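Local coordinates for protein putative cathepsin d (Ixodes ricinus, PDB 5N7Q) that probably cleaves proteins as an aspartic endopeptidase of the pepsin-like A1 family, a tick cathepsin D inhibited by pepstatin A, at residues 112-115 / 116-120; 140-143 / 144-148. One frame throughout, in Å; residues are numbered along the deposited sequence.

Interaction 1 (112-115 / 116-120); sequences GGES and LLEAP
Leu117 turns its CG away from its own carbonyl carbon (chi1 -67°), and this lays the branch against the backbone of Gly113. Leu117 CG stands 3.4 Å from Gly113 O, and CD1 reaches on toward Gly113 N. Leu116 keeps a like first torsion, but its CD1 goes to the preceding peptide, 3.7 Å from Gly112 O. The motif is a single-turn helix, 114-117, with Gly113 at its N-cap. It follows the end of strand 103-112 in a pepsin-like aspartic protease.

Gly113 O carries the turn and accepts two backbone N-H groups. Leu117 N lies in the carbonyl plane and gives a fairly straight bond, 163° at the hydrogen. Leu116 N sits above that plane, 50° out of it, and its bond is more bent. Glu118 N then bonds to Glu114 O, although Glu118 itself has already left helical geometry.

The two leucines also pack on Val111 of the strand. Leu116 and Ser115 touch the bound peptide inhibitor, so the turn forms part of the wall of the binding cleft. The side chain of Leu116 is about 8 Å from that of Asp36, a predicted active-site residue.

On the exposed side, Glu114 bends at chi2 and crosses Glu118 at about a right angle. Their charged ends stay apart, with Glu114 OE2 6.1 Å from Glu118 OE1. The carboxylate instead meets the CB of Glu118, one turn on: Glu114 OE2 lies 3.7 Å from Glu118 CB. At the turn's exit, Ala119 CB rests 3.3 Å from Ser115 O.

Interaction 2 (140-143 / 144-148); sequences VFDN and MMKQG
Met145 crosses the Phe141 ring at a slant in the conformer described here, one of two modelled. Its CG lies over one face, 4.1 Å above the plane and offset toward the rim. Its sulfur is 4.7 Å from the ring centroid, an oblique Met-aromatic contact. In this conformer a bend at chi3 brings Met145 CE to 4.0 Å from Asp142 OD2. The Met144 and Phe141 side chains cross at about a right angle, and the Met144 sulfur approaches the ring obliquely. Met144 SD sits 4.2 Å from Phe141 CD1 and the same distance from Val140 CG1.

These residues belong to helix 140-146, closed by a Schellman motif in which Gly148 takes positive phi. The helix packs on strands 98-101 and 170-174 of the pepsin-like fold.

On another side, the amide planes of Asn143 and Gln147 are almost perpendicular, 87° apart. A weak bond joins Gln147 NE2 to Asn143 OD1. Gln147 NE2 also bonds to Ser101 O, and Asn143 ND2 bonds to Gln103 OE1.

Lys146 runs over Asp142 O, then bends at chi4. Lys146 NZ stays 4.5 Å from Asp142 OD2, beyond a salt bridge. One water links NZ to that carboxylate oxygen, and a second links NZ to Asp142 O. Asp142 OD1 makes a salt bridge with Arg328.

From the N terminus, the chain first reaches interaction 1, where strand 103-112 ends and turns through helix 114-117 toward strand 123-126. Interaction 2 follows in helix 140-146, ahead of strand 155-160. Each contact closes only a local turn of one continuous stretch. They lie in series and neither nest nor cross. Their centres are 29 Å apart, their nearest atoms about 16 Å, and they do not touch. The fold relates them through strand 82-95. It pairs antiparallel with strand 103-112, which interaction 1 continues, and with strand 98-101, which interaction 2 touches. Interaction 2 sits farther from the centre of the chain.

Interaction 1 (112-115 / 116-120)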
loop_
_atom_site.group_PDB
_atom_site.type_symbol
_atom_site.label_atom_id
_atom_site.label_comp_id
_atom_site.label_asym_id
_atom_site.label_seq_id
_atom_site.Cartn_x
_atom_site.Cartn_y
_atom_site.Cartn_z
ATOM N N GLY A 112 -1.386 16.460 -8.076
ATOM C CA GLY A 112 -1.624 15.970 -9.411
ATOM C C GLY A 112 -1.871 14.473 -9.435
ATOM O O GLY A 112 -1.482 13.745 -8.522
ATOM N N GLY A 113 -2.535 14.029 -10.498
ATOM C CA GLY A 113 -2.820 12.618 -10.708
ATOM C C GLY A 113 -4.270 12.334 -10.343
ATOM O O GLY A 113 -4.681 12.556 -9.212
ATOM N N GLU A 114 -5.034 11.814 -11.299
ATOM C CA GLU A 114 -6.446 11.478 -11.070
ATOM C C GLU A 114 -6.658 10.561 -9.874
ATOM O O GLU A 114 -7.654 10.712 -9.165
ATOM C CB GLU A 114 -7.067 10.867 -12.343
ATOM C CG GLU A 114 -8.596 10.780 -12.338
ATOM C CD GLU A 114 -9.147 9.491 -11.752
ATOM O OE1 GLU A 114 -8.356 8.569 -11.465
ATOM O OE2 GLU A 114 -10.386 9.398 -11.568
ATOM N N SER A 115 -5.716 9.645 -9.633
ATOM C CA SER A 115 -5.823 8.691 -8.534
ATOM C C SER A 115 -5.874 9.399 -7.188
ATOM O O SER A 115 -6.491 8.892 -6.269
ATOM C CB SER A 115 -4.669 7.695 -8.564
ATOM O OG SER A 115 -4.646 6.983 -9.800
ATOM N N LEU A 116 -5.253 10.576 -7.101
ATOM C CA LEU A 116 -5.301 11.381 -5.883
ATOM C C LEU A 116 -6.444 12.400 -5.942
ATOM O O LEU A 116 -7.185 12.593 -4.962
ATOM C CB LEU A 116 -3.964 12.104 -5.672
ATOM C CG LEU A 116 -2.747 11.191 -5.494
ATOM C CD1 LEU A 116 -1.475 11.980 -5.224
ATOM C CD2 LEU A 116 -2.957 10.125 -4.414
ATOM N N LEU A 117 -6.605 13.039 -7.103
ATOM C CA LEU A 117 -7.551 14.156 -7.230
ATOM C C LEU A 117 -8.998 13.761 -7.021
ATOM O O LEU A 117 -9.776 14.531 -6.457
ATOM C CB LEU A 117 -7.401 14.833 -8.578
ATOM C CG LEU A 117 -6.079 15.578 -8.796
ATOM C CD1 LEU A 117 -5.882 15.923 -10.255
ATOM C CD2 LEU A 117 -5.989 16.834 -7.952
ATOM N N GLU A 118 -9.337 12.543 -7.423
ATOM C CA GLU A 118 -10.699 12.059 -7.280
ATOM C C GLU A 118 -10.843 10.984 -6.219
ATOM O O GLU A 118 -11.866 10.301 -6.156
ATOM C CB GLU A 118 -11.192 11.589 -8.645
ATOM C CG GLU A 118 -11.320 12.729 -9.658
ATOM C CD GLU A 118 -12.158 13.924 -9.163
ATOM O OE1 GLU A 118 -13.105 13.766 -8.347
ATOM O OE2 GLU A 118 -11.867 15.050 -9.596
ATOM N N ALA A 119 -9.849 10.866 -5.341
ATOM C CA ALA A 119 -9.826 9.830 -4.312
ATOM C C ALA A 119 -10.868 10.095 -3.223
ATOM O O ALA A 119 -11.225 11.251 -2.959
ATOM C CB ALA A 119 -8.447 9.720 -3.686
ATOM N N PRO A 120 -11.336 9.012 -2.574
ATOM C CA PRO A 120 -12.231 9.117 -1.427
ATOM C C PRO A 120 -11.469 9.500 -0.156
ATOM O O PRO A 120 -12.073 9.917 0.844
ATOM C CB PRO A 120 -12.785 7.694 -1.302
ATOM C CG PRO A 120 -11.700 6.832 -1.816
ATOM C CD PRO A 120 -11.082 7.599 -2.942
#

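Interaction 2 (140-143 / 144-148)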
loop_
_atom_site.group_PDB
_atom_site.type_symbol
_atom_site.label_atom_id
_atom_site.label_comp_id
_atom_site.label_asym_id
_atom_site.label_seq_id
_atom_site.Cartn_x
_atom_site.Cartn_y
_atom_site.Cartn_z
ATOM N N VAL A 140 5.075 8.584 11.008
ATOM C CA VAL A 140 4.122 8.318 12.068
ATOM C C VAL A 140 4.523 7.110 12.906
ATOM O O VAL A 140 4.589 7.207 14.138
ATOM C CB VAL A 140 2.691 8.166 11.527
ATOM C CG1 VAL A 140 1.744 7.742 12.637
ATOM C CG2 VAL A 140 2.211 9.482 10.948
ATOM N N PHE A 141 4.862 5.986 12.262
ATOM C CA PHE A 141 5.146 4.788 13.039
ATOM C C PHE A 141 6.427 4.973 13.830
ATOM O O PHE A 141 6.545 4.526 14.962
ATOM C CB PHE A 141 5.249 3.535 12.196
ATOM C CG PHE A 141 5.273 2.253 12.997
ATOM C CD1 PHE A 141 4.165 1.869 13.765
ATOM C CD2 PHE A 141 6.380 1.408 12.979
ATOM C CE1 PHE A 141 4.163 0.695 14.506
ATOM C CE2 PHE A 141 6.376 0.221 13.696
ATOM C CZ PHE A 141 5.252 -0.142 14.456
ATOM N N ASP A 142 7.417 5.622 13.208
ATOM C CA ASP A 142 8.645 5.923 13.925
ATOM C C ASP A 142 8.424 6.794 15.162
ATOM O O ASP A 142 9.048 6.599 16.218
ATOM C CB ASP A 142 9.592 6.638 12.975
ATOM C CG ASP A 142 10.299 5.677 12.063
ATOM O OD1 ASP A 142 9.628 5.122 11.170
ATOM O OD2 ASP A 142 11.499 5.438 12.274
ATOM N N ASN A 143 7.526 7.762 15.020
ATOM C CA ASN A 143 7.156 8.642 16.137
ATOM C C ASN A 143 6.414 7.860 17.249
ATOM O O ASN A 143 6.694 8.050 18.438
ATOM C CB ASN A 143 6.309 9.802 15.609
ATOM C CG ASN A 143 6.510 11.085 16.379
ATOM O OD1 ASN A 143 7.410 11.197 17.220
ATOM N ND2 ASN A 143 5.663 12.064 16.103
ATOM N N MET A 144 5.536 6.935 16.866
ATOM C CA MET A 144 4.909 6.013 17.811
ATOM C C MET A 144 5.966 5.221 18.571
ATOM O O MET A 144 5.894 5.117 19.810
ATOM C CB MET A 144 3.955 5.067 17.092
ATOM C CG MET A 144 2.720 5.769 16.568
ATOM S SD MET A 144 1.680 4.720 15.541
ATOM C CE MET A 144 0.619 3.982 16.769
ATOM N N MET A 145 6.944 4.670 17.866
ATOM C CA MET A 145 8.018 3.920 18.523
ATOM C C MET A 145 8.830 4.787 19.474
ATOM O O MET A 145 9.112 4.381 20.605
ATOM C CB MET A 145 8.956 3.287 17.504
ATOM C CG MET A 145 8.310 2.157 16.719
ATOM S SD MET A 145 9.532 1.225 15.783
ATOM C CE MET A 145 10.214 2.537 14.785
ATOM N N LYS A 146 9.194 5.980 19.020
ATOM C CA LYS A 146 9.944 6.931 19.876
ATOM C C LYS A 146 9.198 7.254 21.169
ATOM O O LYS A 146 9.806 7.342 22.242
ATOM C CB LYS A 146 10.208 8.224 19.111
ATOM C CG LYS A 146 11.383 8.176 18.164
ATOM C CD LYS A 146 11.500 9.469 17.365
ATOM C CE LYS A 146 12.673 9.487 16.380
ATOM N NZ LYS A 146 12.770 8.296 15.472
ATOM N N GLN A 147 7.873 7.377 21.072
ATOM C CA GLN A 147 7.025 7.684 22.225
ATOM C C GLN A 147 6.615 6.438 23.044
ATOM O O GLN A 147 5.815 6.552 23.981
ATOM C CB GLN A 147 5.802 8.482 21.753
ATOM C CG GLN A 147 6.234 9.823 21.168
ATOM C CD GLN A 147 5.118 10.622 20.527
ATOM O OE1 GLN A 147 4.018 10.692 21.047
ATOM N NE2 GLN A 147 5.428 11.298 19.419
ATOM N N GLY A 148 7.148 5.270 22.658
ATOM C CA GLY A 148 6.917 4.017 23.342
ATOM C C GLY A 148 5.506 3.500 23.288
ATOM O O GLY A 148 5.119 2.633 24.095
HETATM O O HOH W 1 11.728 5.596 16.183
HETATM O O HOH W 2 12.787 7.805 12.672
#